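Local coordinates for epidermin leader peptide processing serine protease EpiP (Staphylococcus aureus subsp. aureus, PDB 3QFH), which probably cleaves the leader peptide from the precursor of the lantibiotic epidermin, as a subtilisin-like serine endopeptidase, at residues Lys388-Tyr400 and Gly431-Asn443. Residues are numbered along the deposited sequence; the frame is centred on the assembly and turned at random.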
ATOM      1  N   LYS A 388      -3.524  -1.266   9.680  1.00 22.06           N
ATOM      2  CA  LYS A 388      -3.570  -1.865  11.021  1.00 22.51           C
ATOM      3  C   LYS A 388      -2.386  -2.816  11.236  1.00 23.39           C
ATOM      4  O   LYS A 388      -1.749  -2.831  12.313  1.00 23.76           O
ATOM      5  CB  LYS A 388      -4.906  -2.595  11.245  1.00 22.95           C
ATOM      6  CG  LYS A 388      -6.133  -1.682  11.294  1.00 24.00           C
ATOM      7  CD  LYS A 388      -7.385  -2.486  11.664  1.00 31.40           C
ATOM      8  CE  LYS A 388      -8.619  -1.599  11.787  1.00 33.31           C
ATOM      9  NZ  LYS A 388      -8.954  -0.980  10.492  1.00 32.22           N
ATOM     10  N   VAL A 389      -2.080  -3.589  10.191  1.00 23.74           N
ATOM     11  CA  VAL A 389      -0.958  -4.502  10.194  1.00 22.10           C
ATOM     12  C   VAL A 389       0.345  -3.718  10.146  1.00 23.21           C
ATOM     13  O   VAL A 389       1.297  -4.063  10.863  1.00 23.51           O
ATOM     14  CB  VAL A 389      -1.032  -5.516   9.039  1.00 22.58           C
ATOM     15  CG1 VAL A 389       0.248  -6.358   8.948  1.00 20.94           C
ATOM     16  CG2 VAL A 389      -2.282  -6.411   9.189  1.00 21.30           C
ATOM     17  N   SER A 390       0.415  -2.669   9.320  1.00 23.96           N
ATOM     18  CA  SER A 390       1.645  -1.853   9.268  1.00 22.45           C
ATOM     19  C   SER A 390       1.926  -1.252  10.647  1.00 23.49           C
ATOM     20  O   SER A 390       3.067  -1.272  11.143  1.00 22.75           O
ATOM     21  CB  SER A 390       1.553  -0.718   8.240  1.00 23.23           C
ATOM     22  OG  SER A 390       1.461  -1.205   6.911  1.00 24.77           O
ATOM     23  N   GLY A 391       0.904  -0.669  11.248  1.00 21.79           N
ATOM     24  CA  GLY A 391       1.046  -0.101  12.590  1.00 22.32           C
ATOM     25  C   GLY A 391       1.519  -1.117  13.614  1.00 21.97           C
ATOM     26  O   GLY A 391       2.390  -0.821  14.437  1.00 22.61           O
ATOM     27  N   ALA A 392       0.948  -2.324  13.557  1.00 21.73           N
ATOM     28  CA  ALA A 392       1.307  -3.406  14.462  1.00 20.94           C
ATOM     29  C   ALA A 392       2.787  -3.775  14.332  1.00 23.71           C
ATOM     30  O   ALA A 392       3.498  -3.957  15.354  1.00 22.46           O
ATOM     31  CB  ALA A 392       0.395  -4.651  14.214  1.00 21.48           C
ATOM     32  N   LEU A 393       3.277  -3.869  13.089  1.00 24.05           N
ATOM     33  CA  LEU A 393       4.703  -4.171  12.868  1.00 23.84           C
ATOM     34  C   LEU A 393       5.611  -3.097  13.437  1.00 25.57           C
ATOM     35  O   LEU A 393       6.715  -3.400  13.936  1.00 27.19           O
ATOM     36  CB  LEU A 393       4.987  -4.367  11.388  1.00 24.36           C
ATOM     37  CG  LEU A 393       4.492  -5.685  10.792  1.00 23.49           C
ATOM     38  CD1 LEU A 393       4.419  -5.594   9.287  1.00 24.35           C
ATOM     39  CD2 LEU A 393       5.415  -6.832  11.229  1.00 25.69           C
ATOM     40  N   ALA A 394       5.181  -1.838  13.353  1.00 25.12           N
ATOM     41  CA  ALA A 394       5.969  -0.756  13.929  1.00 25.17           C
ATOM     42  C   ALA A 394       6.050  -0.952  15.446  1.00 24.04           C
ATOM     43  O   ALA A 394       7.119  -0.776  16.062  1.00 24.45           O
ATOM     44  CB  ALA A 394       5.380   0.613  13.581  1.00 24.75           C
ATOM     45  N   LEU A 395       4.934  -1.327  16.048  1.00 24.05           N
ATOM     46  CA  LEU A 395       4.890  -1.576  17.504  1.00 24.79           C
ATOM     47  C   LEU A 395       5.777  -2.740  17.922  1.00 24.05           C
ATOM     48  O   LEU A 395       6.465  -2.675  18.944  1.00 26.05           O
ATOM     49  CB  LEU A 395       3.466  -1.849  17.963  1.00 23.37           C
ATOM     50  CG  LEU A 395       2.439  -0.714  17.845  1.00 26.15           C
ATOM     51  CD1 LEU A 395       1.064  -1.207  18.311  1.00 24.70           C
ATOM     52  CD2 LEU A 395       2.900   0.495  18.655  1.00 26.11           C
ATOM     53  N   ILE A 396       5.752  -3.803  17.127  1.00 24.17           N
ATOM     54  CA  ILE A 396       6.528  -5.009  17.398  1.00 25.14           C
ATOM     55  C   ILE A 396       8.036  -4.732  17.291  1.00 25.11           C
ATOM     56  O   ILE A 396       8.823  -5.158  18.137  1.00 25.12           O
ATOM     57  CB  ILE A 396       6.102  -6.149  16.455  1.00 24.77           C
ATOM     58  CG1 ILE A 396       4.696  -6.627  16.834  1.00 24.63           C
ATOM     59  CG2 ILE A 396       7.103  -7.313  16.540  1.00 24.78           C
ATOM     60  CD1 ILE A 396       3.997  -7.437  15.723  1.00 27.47           C
ATOM     61  N   ILE A 397       8.428  -4.003  16.261  1.00 25.42           N
ATOM     62  CA  ILE A 397       9.838  -3.639  16.087  1.00 26.35           C
ATOM     63  C   ILE A 397      10.340  -2.823  17.288  1.00 26.48           C
ATOM     64  O   ILE A 397      11.451  -3.056  17.814  1.00 26.74           O
ATOM     65  CB  ILE A 397      10.057  -2.867  14.763  1.00 25.58           C
ATOM     66  CG1 ILE A 397       9.795  -3.804  13.568  1.00 27.09           C
ATOM     67  CG2 ILE A 397      11.504  -2.338  14.687  1.00 27.98           C
ATOM     68  CD1 ILE A 397       9.658  -3.085  12.180  1.00 25.83           C
ATOM     69  N   ASP A 398       9.533  -1.874  17.736  1.00 26.15           N
ATOM     70  CA  ASP A 398       9.933  -1.035  18.875  1.00 28.20           C
ATOM     71  C   ASP A 398       9.866  -1.808  20.223  1.00 28.59           C
ATOM     72  O   ASP A 398      10.751  -1.686  21.068  1.00 25.67           O
ATOM     73  CB  ASP A 398       9.086   0.230  18.929  1.00 28.04           C
ATOM     74  CG  ASP A 398       9.303   1.135  17.714  1.00 36.75           C
ATOM     75  OD1 ASP A 398      10.274   0.895  16.959  1.00 43.54           O
ATOM     76  OD2 ASP A 398       8.493   2.078  17.499  1.00 41.46           O
ATOM     77  N   LYS A 399       8.846  -2.638  20.384  1.00 26.81           N
ATOM     78  CA  LYS A 399       8.659  -3.388  21.626  1.00 28.56           C
ATOM     79  C   LYS A 399       9.772  -4.401  21.896  1.00 29.19           C
ATOM     80  O   LYS A 399      10.231  -4.511  23.010  1.00 30.17           O
ATOM     81  CB  LYS A 399       7.311  -4.118  21.610  1.00 27.52           C
ATOM     82  CG  LYS A 399       6.934  -4.839  22.902  1.00 29.98           C
ATOM     83  CD  LYS A 399       6.478  -3.876  24.008  1.00 30.54           C
ATOM     84  CE  LYS A 399       6.035  -4.644  25.239  1.00 35.64           C
ATOM     85  NZ  LYS A 399       5.324  -3.793  26.241  1.00 33.92           N
ATOM     86  N   TYR A 400      10.207  -5.116  20.866  1.00 30.48           N
ATOM     87  CA  TYR A 400      11.212  -6.172  21.026  1.00 30.89           C
ATOM     88  C   TYR A 400      12.583  -5.797  20.461  1.00 31.98           C
ATOM     89  O   TYR A 400      13.496  -6.622  20.453  1.00 32.26           O
ATOM     90  CB  TYR A 400      10.680  -7.482  20.404  1.00 30.27           C
ATOM     91  CG  TYR A 400       9.345  -7.864  20.976  1.00 29.01           C
ATOM     92  CD1 TYR A 400       8.175  -7.538  20.314  1.00 29.98           C
ATOM     93  CD2 TYR A 400       9.242  -8.475  22.218  1.00 29.89           C
ATOM     94  CE1 TYR A 400       6.929  -7.862  20.834  1.00 29.84           C
ATOM     95  CE2 TYR A 400       7.985  -8.795  22.762  1.00 33.58           C
ATOM     96  CZ  TYR A 400       6.836  -8.488  22.052  1.00 30.65           C
ATOM     97  OH  TYR A 400       5.583  -8.785  22.544  1.00 33.10           O
ATOM     98  N   GLY A 431      -4.144 -15.633  10.356  1.00 26.22           N
ATOM     99  CA  GLY A 431      -5.308 -15.292  11.163  1.00 24.69           C
ATOM    100  C   GLY A 431      -5.545 -13.808  11.242  1.00 24.86           C
ATOM    101  O   GLY A 431      -4.830 -13.027  10.621  1.00 25.00           O
ATOM    102  N   GLU A 432      -6.552 -13.421  12.024  1.00 26.80           N
ATOM    103  CA  GLU A 432      -6.871 -12.015  12.208  1.00 27.26           C
ATOM    104  C   GLU A 432      -5.867 -11.398  13.182  1.00 26.56           C
ATOM    105  O   GLU A 432      -5.511 -11.992  14.193  1.00 26.50           O
ATOM    106  CB  GLU A 432      -8.304 -11.841  12.732  1.00 29.31           C
ATOM    107  CG  GLU A 432      -8.813 -10.401  12.668  1.00 32.41           C
ATOM    108  CD  GLU A 432     -10.234 -10.247  13.188  1.00 40.81           C
ATOM    109  OE1 GLU A 432     -10.509 -10.716  14.319  1.00 44.06           O
ATOM    110  OE2 GLU A 432     -11.067  -9.631  12.473  1.00 43.09           O
ATOM    111  N   LEU A 433      -5.412 -10.206  12.844  1.00 25.43           N
ATOM    112  CA  LEU A 433      -4.488  -9.417  13.663  1.00 24.94           C
ATOM    113  C   LEU A 433      -4.969  -9.279  15.127  1.00 25.24           C
ATOM    114  O   LEU A 433      -6.144  -9.000  15.359  1.00 23.16           O
ATOM    115  CB  LEU A 433      -4.399  -8.022  13.028  1.00 23.62           C
ATOM    116  CG  LEU A 433      -3.520  -6.949  13.683  1.00 24.77           C
ATOM    117  CD1 LEU A 433      -2.062  -7.386  13.777  1.00 26.38           C
ATOM    118  CD2 LEU A 433      -3.660  -5.636  12.902  1.00 21.45           C
ATOM    119  N   ASP A 434      -4.069  -9.483  16.095  1.00 25.65           N
ATOM    120  CA  ASP A 434      -4.385  -9.297  17.532  1.00 27.70           C
ATOM    121  C   ASP A 434      -3.177  -8.583  18.176  1.00 27.67           C
ATOM    122  O   ASP A 434      -2.158  -9.198  18.518  1.00 26.87           O
ATOM    123  CB  ASP A 434      -4.693 -10.623  18.235  1.00 28.80           C
ATOM    124  CG  ASP A 434      -5.191 -10.437  19.695  1.00 35.03           C
ATOM    125  OD1 ASP A 434      -5.815 -11.404  20.222  1.00 44.04           O
ATOM    126  OD2 ASP A 434      -4.982  -9.357  20.316  1.00 34.05           O
ATOM    127  N   VAL A 435      -3.310  -7.269  18.290  1.00 27.34           N
ATOM    128  CA  VAL A 435      -2.244  -6.409  18.778  1.00 27.06           C
ATOM    129  C   VAL A 435      -1.983  -6.635  20.251  1.00 28.58           C
ATOM    130  O   VAL A 435      -0.834  -6.557  20.709  1.00 27.57           O
ATOM    131  CB  VAL A 435      -2.567  -4.920  18.457  1.00 27.93           C
ATOM    132  CG1 VAL A 435      -1.543  -3.971  19.069  1.00 25.67           C
ATOM    133  CG2 VAL A 435      -2.666  -4.736  16.938  1.00 25.74           C
ATOM    134  N   TYR A 436      -3.027  -6.964  21.004  1.00 29.77           N
ATOM    135  CA  TYR A 436      -2.830  -7.231  22.428  1.00 30.51           C
ATOM    136  C   TYR A 436      -1.883  -8.420  22.605  1.00 30.51           C
ATOM    137  O   TYR A 436      -0.926  -8.359  23.406  1.00 28.21           O
ATOM    138  CB  TYR A 436      -4.152  -7.470  23.126  1.00 31.15           C
ATOM    139  CG  TYR A 436      -4.021  -7.775  24.583  1.00 32.13           C
ATOM    140  CD1 TYR A 436      -3.930  -6.750  25.518  1.00 34.04           C
ATOM    141  CD2 TYR A 436      -4.030  -9.088  25.039  1.00 36.92           C
ATOM    142  CE1 TYR A 436      -3.820  -7.018  26.871  1.00 36.34           C
ATOM    143  CE2 TYR A 436      -3.915  -9.374  26.394  1.00 40.02           C
ATOM    144  CZ  TYR A 436      -3.816  -8.333  27.303  1.00 39.18           C
ATOM    145  OH  TYR A 436      -3.713  -8.607  28.637  1.00 42.62           O
ATOM    146  N   LYS A 437      -2.130  -9.484  21.847  1.00 29.56           N
ATOM    147  CA  LYS A 437      -1.248 -10.649  21.909  1.00 31.82           C
ATOM    148  C   LYS A 437       0.180 -10.306  21.473  1.00 29.99           C
ATOM    149  O   LYS A 437       1.135 -10.713  22.118  1.00 29.96           O
ATOM    150  CB  LYS A 437      -1.767 -11.809  21.055  1.00 32.28           C
ATOM    151  CG  LYS A 437      -2.954 -12.569  21.652  1.00 37.15           C
ATOM    152  CD  LYS A 437      -3.273 -13.831  20.826  1.00 41.15           C
ATOM    153  CE  LYS A 437      -4.517 -14.549  21.343  1.00 43.93           C
ATOM    154  NZ  LYS A 437      -4.366 -15.087  22.743  1.00 49.55           N
ATOM    155  N   ALA A 438       0.311  -9.563  20.374  1.00 29.04           N
ATOM    156  CA  ALA A 438       1.637  -9.208  19.825  1.00 28.75           C
ATOM    157  C   ALA A 438       2.504  -8.437  20.833  1.00 28.77           C
ATOM    158  O   ALA A 438       3.725  -8.604  20.862  1.00 29.64           O
ATOM    159  CB  ALA A 438       1.478  -8.404  18.542  1.00 26.24           C
ATOM    160  N   LEU A 439       1.873  -7.614  21.662  1.00 28.07           N
ATOM    161  CA  LEU A 439       2.593  -6.828  22.658  1.00 30.73           C
ATOM    162  C   LEU A 439       2.815  -7.556  23.990  1.00 31.22           C
ATOM    163  O   LEU A 439       3.510  -7.058  24.846  1.00 30.96           O
ATOM    164  CB  LEU A 439       1.852  -5.510  22.928  1.00 30.60           C
ATOM    165  CG  LEU A 439       1.709  -4.600  21.703  1.00 32.87           C
ATOM    166  CD1 LEU A 439       0.901  -3.350  22.028  1.00 33.69           C
ATOM    167  CD2 LEU A 439       3.068  -4.228  21.166  1.00 35.32           C
ATOM    168  N   ASN A 440       2.249  -8.740  24.161  1.00 30.91           N
ATOM    169  CA  ASN A 440       2.402  -9.424  25.432  1.00 32.34           C
ATOM    170  C   ASN A 440       3.089 -10.792  25.368  1.00 32.37           C
ATOM    171  O   ASN A 440       2.819 -11.655  26.202  1.00 30.26           O
ATOM    172  CB  ASN A 440       1.022  -9.522  26.087  1.00 33.06           C
ATOM    173  CG  ASN A 440       0.542  -8.178  26.595  1.00 35.26           C
ATOM    174  OD1 ASN A 440       1.085  -7.661  27.555  1.00 40.62           O
ATOM    175  ND2 ASN A 440      -0.479  -7.610  25.951  1.00 34.84           N
ATOM    176  N   VAL A 441       3.985 -10.976  24.398  1.00 31.12           N
ATOM    177  CA  VAL A 441       4.689 -12.261  24.250  1.00 32.06           C
ATOM    178  C   VAL A 441       5.559 -12.562  25.470  1.00 33.31           C
ATOM    179  O   VAL A 441       5.716 -13.715  25.846  1.00 34.54           O
ATOM    180  CB  VAL A 441       5.554 -12.298  22.977  1.00 31.57           C
ATOM    181  CG1 VAL A 441       6.297 -13.628  22.868  1.00 30.06           C
ATOM    182  CG2 VAL A 441       4.664 -12.074  21.740  1.00 30.62           C
ATOM    183  N   ALA A 442       6.102 -11.529  26.110  1.00 33.97           N
ATOM    184  CA  ALA A 442       6.916 -11.739  27.307  1.00 35.90           C
ATOM    185  C   ALA A 442       6.037 -12.051  28.519  1.00 37.15           C
ATOM    186  O   ALA A 442       6.528 -12.560  29.512  1.00 37.85           O
ATOM    187  CB  ALA A 442       7.798 -10.516  27.589  1.00 36.27           C
ATOM    188  N   ASN A 443       4.740 -11.757  28.425  1.00 37.98           N
ATOM    189  CA  ASN A 443       3.799 -11.955  29.535  1.00 41.33           C
ATOM    190  C   ASN A 443       2.847 -13.120  29.268  1.00 42.50           C
ATOM    191  O   ASN A 443       1.637 -12.958  29.211  1.00 42.97           O
ATOM    192  CB  ASN A 443       3.001 -10.665  29.750  1.00 42.18           C
ATOM    193  CG  ASN A 443       3.894  -9.481  30.073  1.00 45.61           C
ATOM    194  OD1 ASN A 443       4.700  -9.534  31.007  1.00 49.00           O
ATOM    195  ND2 ASN A 443       3.749  -8.396  29.306  1.00 48.29           N
TER
HETATM  196  O   HOH W   1       3.841  -5.704  28.160  1.00 48.83           O
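Y400 and A438 make the main polar link between helix 382-400 and helix 435-439: Y400 OH donates to A438 O at 2.5 Å, with the carbonyl oxygen at the ring edge and the donor tilted 24° from the carbonyl plane. The same hydroxyl accepts from V441 N at 3.3 Å, at the type I turn N440-N443. K399 CG lies 3.6 Å above one face of the Y400 ring, toward its rim. Bent at chi2 (75°), K399 lays its aliphatic CE 3.5 Å from L439 O; its NZ bonds to D117 O and to a water that weakly reaches N440 OD1.

Toward the N-terminal end of the interface the side-chain contacts are apolar. I396 CD1 meets A438 CB at 3.9 Å, L395 sends CB to L439 CD2 and CD1 to V435 CG1, and A392 CB touches V435 CG2. L433, with CG anti to its backbone N, forks over the K388-A392 turn of the long helix: CD1 meets A392 CB and CD2 lies 3.4 Å from K388 O, beside V389 CG2. D434 OD2 accepts from K437 N, a cap that orders the start of helix 435-439.

The axes of 388-400 and 435-439 run nearly parallel, 16° apart, with a closest approach of 10.2 Å. Helix 382-400 is probably the subtilase helix carrying the catalytic serine near its N-terminus, consistent with the Ser-His-Asp geometry; this contact lies further along it. I108 of helix 103-108 touches L433 and V435, helix 406-416 brings L412 to Y400 and L413 to L433, and V389 and L393 rest on V275 of strand 273-277, seating the long helix against the parallel sheet.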